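Local coordinates for class II aldolase/adducin domain protein (Pseudomonas syringae pv. phaseolicola 1448A, PDB 3OCR) that is of unproven function but adopts the class II aldolase/adducin fold, assembles as a tetramer, and may act as a lyase or, less certainly, bind actin filaments, at residues A[24-29]-A[97-102]; A[113-116]-A[121-124]; A[135-140]-A[190-195]. One frame throughout, in Å; residues are numbered along the deposited sequence. Where two conformers were deposited one is given.

Contact 1: A[24-29]-A[97-102]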
loop_
_atom_site.group_PDB
_atom_site.type_symbol
_atom_site.label_atom_id
_atom_site.label_comp_id
_atom_site.label_asym_id
_atom_site.label_seq_id
_atom_site.Cartn_x
_atom_site.Cartn_y
_atom_site.Cartn_z
ATOM N N ARG A 24 2.208 38.919 -1.710
ATOM C CA ARG A 24 1.880 39.171 -3.120
ATOM C C ARG A 24 1.913 40.672 -3.456
ATOM O O ARG A 24 2.110 41.045 -4.613
ATOM C CB ARG A 24 0.526 38.549 -3.505
ATOM C CG ARG A 24 0.207 38.632 -5.008
ATOM C CD ARG A 24 -1.121 37.998 -5.393
ATOM N NE ARG A 24 -1.329 38.064 -6.840
ATOM C CZ ARG A 24 -2.132 37.258 -7.536
ATOM N NH1 ARG A 24 -2.822 36.297 -6.934
ATOM N NH2 ARG A 24 -2.241 37.405 -8.848
ATOM N N ASP A 25 1.741 41.519 -2.441
ATOM C CA ASP A 25 1.765 42.972 -2.627
ATOM C C ASP A 25 3.148 43.521 -2.970
ATOM O O ASP A 25 3.253 44.548 -3.628
ATOM C CB ASP A 25 1.215 43.695 -1.384
ATOM C CG ASP A 25 -0.312 43.645 -1.297
ATOM O OD1 ASP A 25 -0.939 42.888 -2.072
ATOM O OD2 ASP A 25 -0.891 44.358 -0.446
ATOM N N ARG A 26 4.204 42.830 -2.539
ATOM C CA ARG A 26 5.559 43.386 -2.627
ATOM C C ARG A 26 6.494 42.645 -3.591
ATOM O O ARG A 26 7.597 43.118 -3.861
ATOM C CB ARG A 26 6.196 43.491 -1.232
ATOM C CG ARG A 26 6.352 42.142 -0.503
ATOM C CD ARG A 26 7.352 42.208 0.645
ATOM N NE ARG A 26 7.649 40.881 1.216
ATOM C CZ ARG A 26 7.042 40.373 2.290
ATOM N NH1 ARG A 26 6.094 41.062 2.920
ATOM N NH2 ARG A 26 7.379 39.176 2.744
ATOM N N VAL A 27 6.062 41.494 -4.106
ATOM C CA VAL A 27 6.871 40.722 -5.063
ATOM C C VAL A 27 6.390 40.940 -6.508
ATOM O O VAL A 27 5.247 41.335 -6.737
ATOM C CB VAL A 27 6.914 39.202 -4.703
ATOM C CG1 VAL A 27 7.387 38.993 -3.258
ATOM C CG2 VAL A 27 5.555 38.523 -4.941
ATOM N N SER A 28 7.260 40.692 -7.484
ATOM C CA SER A 28 6.857 40.836 -8.885
ATOM C C SER A 28 5.787 39.791 -9.237
ATOM O O SER A 28 5.748 38.718 -8.626
ATOM C CB SER A 28 8.061 40.723 -9.818
ATOM O OG SER A 28 8.485 39.378 -9.947
ATOM N N PRO A 29 4.894 40.114 -10.199
ATOM C CA PRO A 29 3.914 39.144 -10.681
ATOM C C PRO A 29 4.584 37.853 -11.164
ATOM O O PRO A 29 4.017 36.779 -11.000
ATOM C CB PRO A 29 3.245 39.880 -11.850
ATOM C CG PRO A 29 3.319 41.311 -11.452
ATOM C CD PRO A 29 4.674 41.445 -10.799
ATOM N N ASP A 97 13.898 37.141 1.824
ATOM C CA ASP A 97 12.533 37.429 2.250
ATOM C C ASP A 97 11.936 36.177 2.897
ATOM O O ASP A 97 11.602 35.222 2.205
ATOM C CB ASP A 97 11.695 37.837 1.030
ATOM C CG ASP A 97 10.364 38.493 1.407
ATOM O OD1 ASP A 97 9.887 38.321 2.548
ATOM O OD2 ASP A 97 9.783 39.164 0.535
ATOM N N ASP A 98 11.818 36.185 4.223
ATOM C CA ASP A 98 11.256 35.047 4.949
ATOM C C ASP A 98 9.975 35.441 5.672
ATOM O O ASP A 98 10.028 35.903 6.817
ATOM C CB ASP A 98 12.250 34.481 5.958
ATOM C CG ASP A 98 11.684 33.305 6.753
ATOM O OD1 ASP A 98 10.578 32.807 6.423
ATOM O OD2 ASP A 98 12.360 32.869 7.711
ATOM N N PRO A 99 8.816 35.228 5.023
ATOM C CA PRO A 99 7.535 35.611 5.628
ATOM C C PRO A 99 7.186 34.811 6.896
ATOM O O PRO A 99 6.247 35.177 7.595
ATOM C CB PRO A 99 6.517 35.316 4.510
ATOM C CG PRO A 99 7.325 35.283 3.250
ATOM C CD PRO A 99 8.627 34.665 3.672
ATOM N N THR A 100 7.926 33.738 7.188
ATOM C CA THR A 100 7.597 32.871 8.338
ATOM C C THR A 100 8.415 33.140 9.595
ATOM O O THR A 100 7.994 32.796 10.699
ATOM C CB THR A 100 7.783 31.379 8.006
ATOM O OG1 THR A 100 9.183 31.064 7.969
ATOM C CG2 THR A 100 7.155 31.036 6.656
ATOM N N GLY A 101 9.606 33.709 9.428
ATOM C CA GLY A 101 10.546 33.843 10.534
ATOM C C GLY A 101 11.173 32.518 10.957
ATOM O O GLY A 101 11.859 32.456 11.977
ATOM N N LEU A 102 10.926 31.459 10.195
ATOM C CA LEU A 102 11.474 30.127 10.509
ATOM C C LEU A 102 12.808 29.857 9.836
ATOM O O LEU A 102 13.499 28.903 10.176
ATOM C CB LEU A 102 10.491 29.013 10.122
ATOM C CG LEU A 102 9.137 28.927 10.835
ATOM C CD1 LEU A 102 8.222 27.933 10.123
ATOM C CD2 LEU A 102 9.298 28.556 12.308
#
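Arg-26 and Asp-97 join the N-terminal end of the chain to the edge strand of the central sheet through a bidentate salt bridge at the protein surface. The guanidinium meets the carboxylate side-on, one nitrogen to each oxygen. Arg-26 NE donates to Asp-97 OD2 at 2.8 Å, fairly straight at 161°, with the oxygen lying in the guanidinium plane. Arg-26 NH2 reaches Asp-97 OD1 at 2.7 Å, more bent at 136° and tilted from that plane. Both oxygens use their syn lone pairs, and the two flat groups are turned 30° against each other, a twist that goes with the unequal bonds. Asp-97 puts its carboxylate forward by setting CG trans to the backbone N, while Arg-26 runs extended from CG to NE, approaches from the opposite direction and offers its NE/NH2 edge.

Carbon contacts at the rim of the salt bridge are marginal. Pro-99 CG lies 3.9 Å from Arg-26 NH2, near the plane of the guanidinium at its edge, and Val-27 CG1 approaches Asp-97 OD2 at 4.5 Å; Val-27 also packs on Trp-32 of helix 29-47.

Hydrogen bonds within 97-102 shape the turn that follows. Asp-98 OD1 accepts from Thr-100 N at 2.9 Å, an Asx turn, and also from Thr-100 OG1. In turn Thr-100 OG1 receives Leu-102 N, an ST turn, at 2.9 Å.

Two bonds to two oxygens fix the rotation of the guanidinium, and the paired charges probably favour the ionised carboxylate; with so little apolar packing, the join between these segments is chiefly electrostatic.

Contact 2: A[113-116]-A[121-124]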
loop_
_atom_site.group_PDB
_atom_site.type_symbol
_atom_site.label_atom_id
_atom_site.label_comp_id
_atom_site.label_asym_id
_atom_site.label_seq_id
_atom_site.Cartn_x
_atom_site.Cartn_y
_atom_site.Cartn_z
ATOM N N SER A 113 21.637 24.734 -4.270
ATOM C CA SER A 113 22.587 25.794 -4.585
ATOM C C SER A 113 23.667 25.331 -5.579
ATOM O O SER A 113 23.961 26.020 -6.558
ATOM C CB SER A 113 23.261 26.268 -3.295
ATOM O OG SER A 113 24.137 27.328 -3.607
ATOM N N ALA A 114 24.257 24.168 -5.323
ATOM C CA ALA A 114 25.306 23.645 -6.218
ATOM C C ALA A 114 24.791 23.472 -7.648
ATOM O O ALA A 114 25.463 23.870 -8.616
ATOM C CB ALA A 114 25.864 22.315 -5.688
ATOM N N ILE A 115 23.606 22.881 -7.790
ATOM C CA ILE A 115 23.039 22.641 -9.122
ATOM C C ILE A 115 22.589 23.935 -9.818
ATOM O O ILE A 115 22.956 24.156 -10.968
ATOM C CB ILE A 115 21.889 21.578 -9.117
ATOM C CG1 ILE A 115 22.335 20.258 -8.462
ATOM C CG2 ILE A 115 21.386 21.320 -10.540
ATOM C CD1 ILE A 115 23.624 19.611 -9.070
ATOM N N HIS A 116 21.812 24.779 -9.125
ATOM C CA HIS A 116 21.385 26.069 -9.678
ATOM C C HIS A 116 22.542 26.959 -10.169
ATOM O O HIS A 116 22.436 27.664 -11.187
ATOM C CB HIS A 116 20.518 26.852 -8.669
ATOM C CG HIS A 116 19.087 26.400 -8.616
ATOM N ND1 HIS A 116 18.241 26.467 -9.705
ATOM C CD2 HIS A 116 18.347 25.898 -7.599
ATOM C CE1 HIS A 116 17.048 26.012 -9.363
ATOM N NE2 HIS A 116 17.091 25.648 -8.094
ATOM N N ASP A 121 20.187 27.055 -16.767
ATOM C CA ASP A 121 19.017 26.609 -17.522
ATOM C C ASP A 121 17.953 25.944 -16.635
ATOM O O ASP A 121 16.751 25.981 -16.941
ATOM C CB ASP A 121 19.455 25.667 -18.650
ATOM C CG ASP A 121 20.273 24.478 -18.150
ATOM O OD1 ASP A 121 21.377 24.689 -17.600
ATOM O OD2 ASP A 121 19.812 23.329 -18.322
ATOM N N LEU A 122 18.388 25.348 -15.527
ATOM C CA LEU A 122 17.456 24.643 -14.646
ATOM C C LEU A 122 16.808 25.637 -13.685
ATOM O O LEU A 122 17.463 26.170 -12.788
ATOM C CB LEU A 122 18.119 23.468 -13.932
ATOM C CG LEU A 122 18.767 22.410 -14.848
ATOM C CD1 LEU A 122 19.507 21.376 -14.006
ATOM C CD2 LEU A 122 17.744 21.712 -15.802
ATOM N N GLN A 123 15.534 25.924 -13.925
ATOM C CA GLN A 123 14.785 26.872 -13.120
ATOM C C GLN A 123 14.171 26.185 -11.886
ATOM O O GLN A 123 13.615 26.856 -11.002
ATOM C CB GLN A 123 13.679 27.500 -13.948
ATOM C CG GLN A 123 14.175 28.250 -15.223
ATOM C CD GLN A 123 15.066 29.417 -14.906
ATOM O OE1 GLN A 123 16.241 29.424 -15.289
ATOM N NE2 GLN A 123 14.535 30.411 -14.183
ATOM N N ALA A 124 14.259 24.859 -11.826
ATOM C CA ALA A 124 13.702 24.127 -10.681
ATOM C C ALA A 124 14.510 22.890 -10.422
ATOM O O ALA A 124 14.933 22.237 -11.372
ATOM C CB ALA A 124 12.255 23.766 -10.910
HETATM O O HOH W 1 19.630 27.818 -12.046
#
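In Ile-115, a chi1 of -54° puts CG1 beside the backbone N and leaves CG2 anti to it, facing Leu-122; in His-116, CG lies opposite the carbonyl carbon (chi1 -80°), which swings the imidazole across to the backbone of 122-124. The two side chains bridge a helix-loop-strand connection in the class II aldolase/adducin fold: helix 110-118 ends, and the chain turns back to enter strand 124-128 of the mixed sheet. A classic beta bulge marks that entry, with Gln-123 and Ala-124 both facing Gly-196.

The apolar half of the contact is a branch-to-branch touch, Ile-115 CG2 against Leu-122 CD1 at 3.9 Å. Beyond it, Ile-115 touches Leu-175 and Leu-179, which packs helix 110-118 against helix 169-179.

The polar half uses the edge of the imidazole. His-116 ND1 makes a weak, bent bond (127°) to Leu-122 O at 3.2 Å, and CE1 of the same ring lies 3.8 Å from Gln-123 C. The other ring nitrogen, NE2, bonds Ser-59 OG and is the main hold on the ring; Phe-69 also meets it. The weak bond and a water at ND1 probably help to set the ring's rotation. That water, in the imidazole plane, links helix and loop: it lies 3.0 Å from His-116 ND1, 2.9 Å from His-116 O, and 2.8 Å from Leu-122 O.

Contact 3: A[135-140]-A[190-195]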
loop_
_atom_site.group_PDB
_atom_site.type_symbol
_atom_site.label_atom_id
_atom_site.label_comp_id
_atom_site.label_asym_id
_atom_site.label_seq_id
_atom_site.Cartn_x
_atom_site.Cartn_y
_atom_site.Cartn_z
ATOM N N ALA A 135 15.129 2.812 -3.122
ATOM C CA ALA A 135 15.359 1.400 -3.385
ATOM C C ALA A 135 16.101 1.189 -4.710
ATOM O O ALA A 135 17.123 0.444 -4.799
ATOM C CB ALA A 135 14.001 0.642 -3.381
ATOM N N VAL A 136 15.584 1.817 -5.757
ATOM C CA VAL A 136 16.300 1.774 -7.046
ATOM C C VAL A 136 17.697 2.397 -6.941
ATOM O O VAL A 136 18.675 1.834 -7.502
ATOM C CB VAL A 136 15.491 2.383 -8.231
ATOM C CG1 VAL A 136 16.358 2.362 -9.498
ATOM C CG2 VAL A 136 14.191 1.575 -8.493
ATOM N N SER A 137 17.798 3.526 -6.234
ATOM C CA SER A 137 19.106 4.135 -5.935
ATOM C C SER A 137 20.100 3.128 -5.351
ATOM O O SER A 137 21.291 3.211 -5.636
ATOM C CB SER A 137 18.979 5.294 -4.950
ATOM O OG SER A 137 17.935 6.181 -5.318
ATOM N N ALA A 138 19.604 2.212 -4.516
ATOM C CA ALA A 138 20.466 1.309 -3.741
ATOM C C ALA A 138 20.962 0.089 -4.518
ATOM O O ALA A 138 21.675 -0.760 -3.958
ATOM C CB ALA A 138 19.744 0.866 -2.476
ATOM N N GLN A 139 20.591 -0.020 -5.796
ATOM C CA GLN A 139 20.932 -1.211 -6.599
ATOM C C GLN A 139 22.047 -0.967 -7.630
ATOM O O GLN A 139 22.051 0.070 -8.308
ATOM C CB GLN A 139 19.669 -1.751 -7.308
ATOM C CG GLN A 139 18.530 -2.089 -6.334
ATOM C CD GLN A 139 17.255 -2.540 -7.014
ATOM O OE1 GLN A 139 17.106 -2.472 -8.248
ATOM N NE2 GLN A 139 16.296 -2.937 -6.202
ATOM N N LYS A 140 22.938 -1.959 -7.803
ATOM C CA LYS A 140 24.098 -1.824 -8.674
ATOM C C LYS A 140 23.769 -1.299 -10.051
ATOM O O LYS A 140 24.399 -0.352 -10.532
ATOM C CB LYS A 140 24.861 -3.172 -8.813
ATOM C CG LYS A 140 25.428 -3.672 -7.514
ATOM C CD LYS A 140 26.212 -4.992 -7.742
ATOM C CE LYS A 140 26.591 -5.643 -6.405
ATOM N NZ LYS A 140 27.237 -4.673 -5.442
ATOM N N HIS A 190 20.537 7.050 -1.841
ATOM C CA HIS A 190 20.172 8.318 -1.235
ATOM C C HIS A 190 18.794 8.742 -1.680
ATOM O O HIS A 190 17.954 9.029 -0.825
ATOM C CB HIS A 190 21.285 9.370 -1.500
ATOM C CG HIS A 190 21.015 10.728 -0.915
ATOM N ND1 HIS A 190 21.860 11.799 -1.105
ATOM C CD2 HIS A 190 19.985 11.192 -0.163
ATOM C CE1 HIS A 190 21.374 12.859 -0.478
ATOM N NE2 HIS A 190 20.229 12.518 0.090
ATOM N N GLY A 191 18.546 8.768 -2.992
ATOM C CA GLY A 191 17.220 9.105 -3.545
ATOM C C GLY A 191 17.291 9.684 -4.970
ATOM O O GLY A 191 18.201 9.358 -5.769
ATOM N N LEU A 192 16.332 10.537 -5.305
ATOM C CA LEU A 192 16.201 10.980 -6.693
ATOM C C LEU A 192 16.324 12.484 -6.803
ATOM O O LEU A 192 15.884 13.214 -5.908
ATOM C CB LEU A 192 14.857 10.531 -7.295
ATOM C CG LEU A 192 14.407 9.063 -7.198
ATOM C CD1 LEU A 192 12.962 8.970 -7.681
ATOM C CD2 LEU A 192 15.320 8.108 -7.978
ATOM N N LEU A 193 16.868 12.932 -7.929
ATOM C CA LEU A 193 16.950 14.334 -8.238
ATOM C C LEU A 193 16.519 14.611 -9.685
ATOM O O LEU A 193 16.958 13.957 -10.650
ATOM C CB LEU A 193 18.353 14.878 -7.939
ATOM C CG LEU A 193 18.472 16.409 -8.008
ATOM C CD1 LEU A 193 19.339 16.968 -6.917
ATOM C CD2 LEU A 193 18.953 16.861 -9.392
ATOM N N THR A 194 15.639 15.590 -9.809
ATOM C CA THR A 194 15.139 16.015 -11.080
ATOM C C THR A 194 15.335 17.533 -11.243
ATOM O O THR A 194 15.175 18.283 -10.274
ATOM C CB THR A 194 13.696 15.537 -11.113
ATOM O OG1 THR A 194 13.569 14.445 -12.032
ATOM C CG2 THR A 194 12.717 16.639 -11.340
ATOM N N GLY A 195 15.734 17.978 -12.437
ATOM C CA GLY A 195 15.772 19.394 -12.737
ATOM C C GLY A 195 14.779 19.652 -13.847
ATOM O O GLY A 195 14.295 18.700 -14.463
#
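Ser-137 places its hydroxyl beside the backbone of Gly-191, yet no hydrogen bond spans the two segments. The serine has two conformers, so the hydroxyl position, that of one of them, is tentative; in it OG lies 3.2 Å from Gly-191 O and bonds instead to Gly-133 O, one turn back in helix 131-137. The setting is the start of strand 191-196 in the mixed sheet of the class II aldolase/adducin fold, where His-190 and Gly-191 both face Leu-187 in a classic beta bulge.

Gly-191 adopts backbone angles (phi 154°) that a side chain would disfavour, and the strand here brings bare backbone close to the helix end. The CB of His-190 is directed away from 135-140, and its ring meets His-127 edge-to-face. The next residue, Leu-192, extends its CD2 branch toward the serine.

Residues 138-140 form part of the interface with the second subunit, whose Ala-219 packs on Ala-138 and accepts a hydrogen bond from Gln-139 NE2 at its carbonyl O. Whichever way the hydroxyl turns, the contact rests on Ser-137 CB, which lies 3.9 Å from His-190 N and 4.0 Å from Gly-191 N.

How the contacts relate
Along the chain the three contacts come in series, each closing before the next opens. Contact 1 lies at the surface, about 23 Å from the centre of the chain, at the end of strand 95-97, an outermost strand of the sheet within this chain; contacts 2 and 3 are buried, their centres about 19 Å apart. From the centre of contact 1 it is about 21 Å to that of contact 2 and about 33 Å to that of contact 3, across the chain's centre. Strand 124-128, which contact 2 leads into, pairs with strand 191-196 of contact 3, and Leu-122 CD2 packs on Gly-195 C at 4.1 Å. Contact 1 joins helix 22-26 to the sheet's edge; contacts 2 and 3 join helices 110-118 and 131-137 to its middle strands.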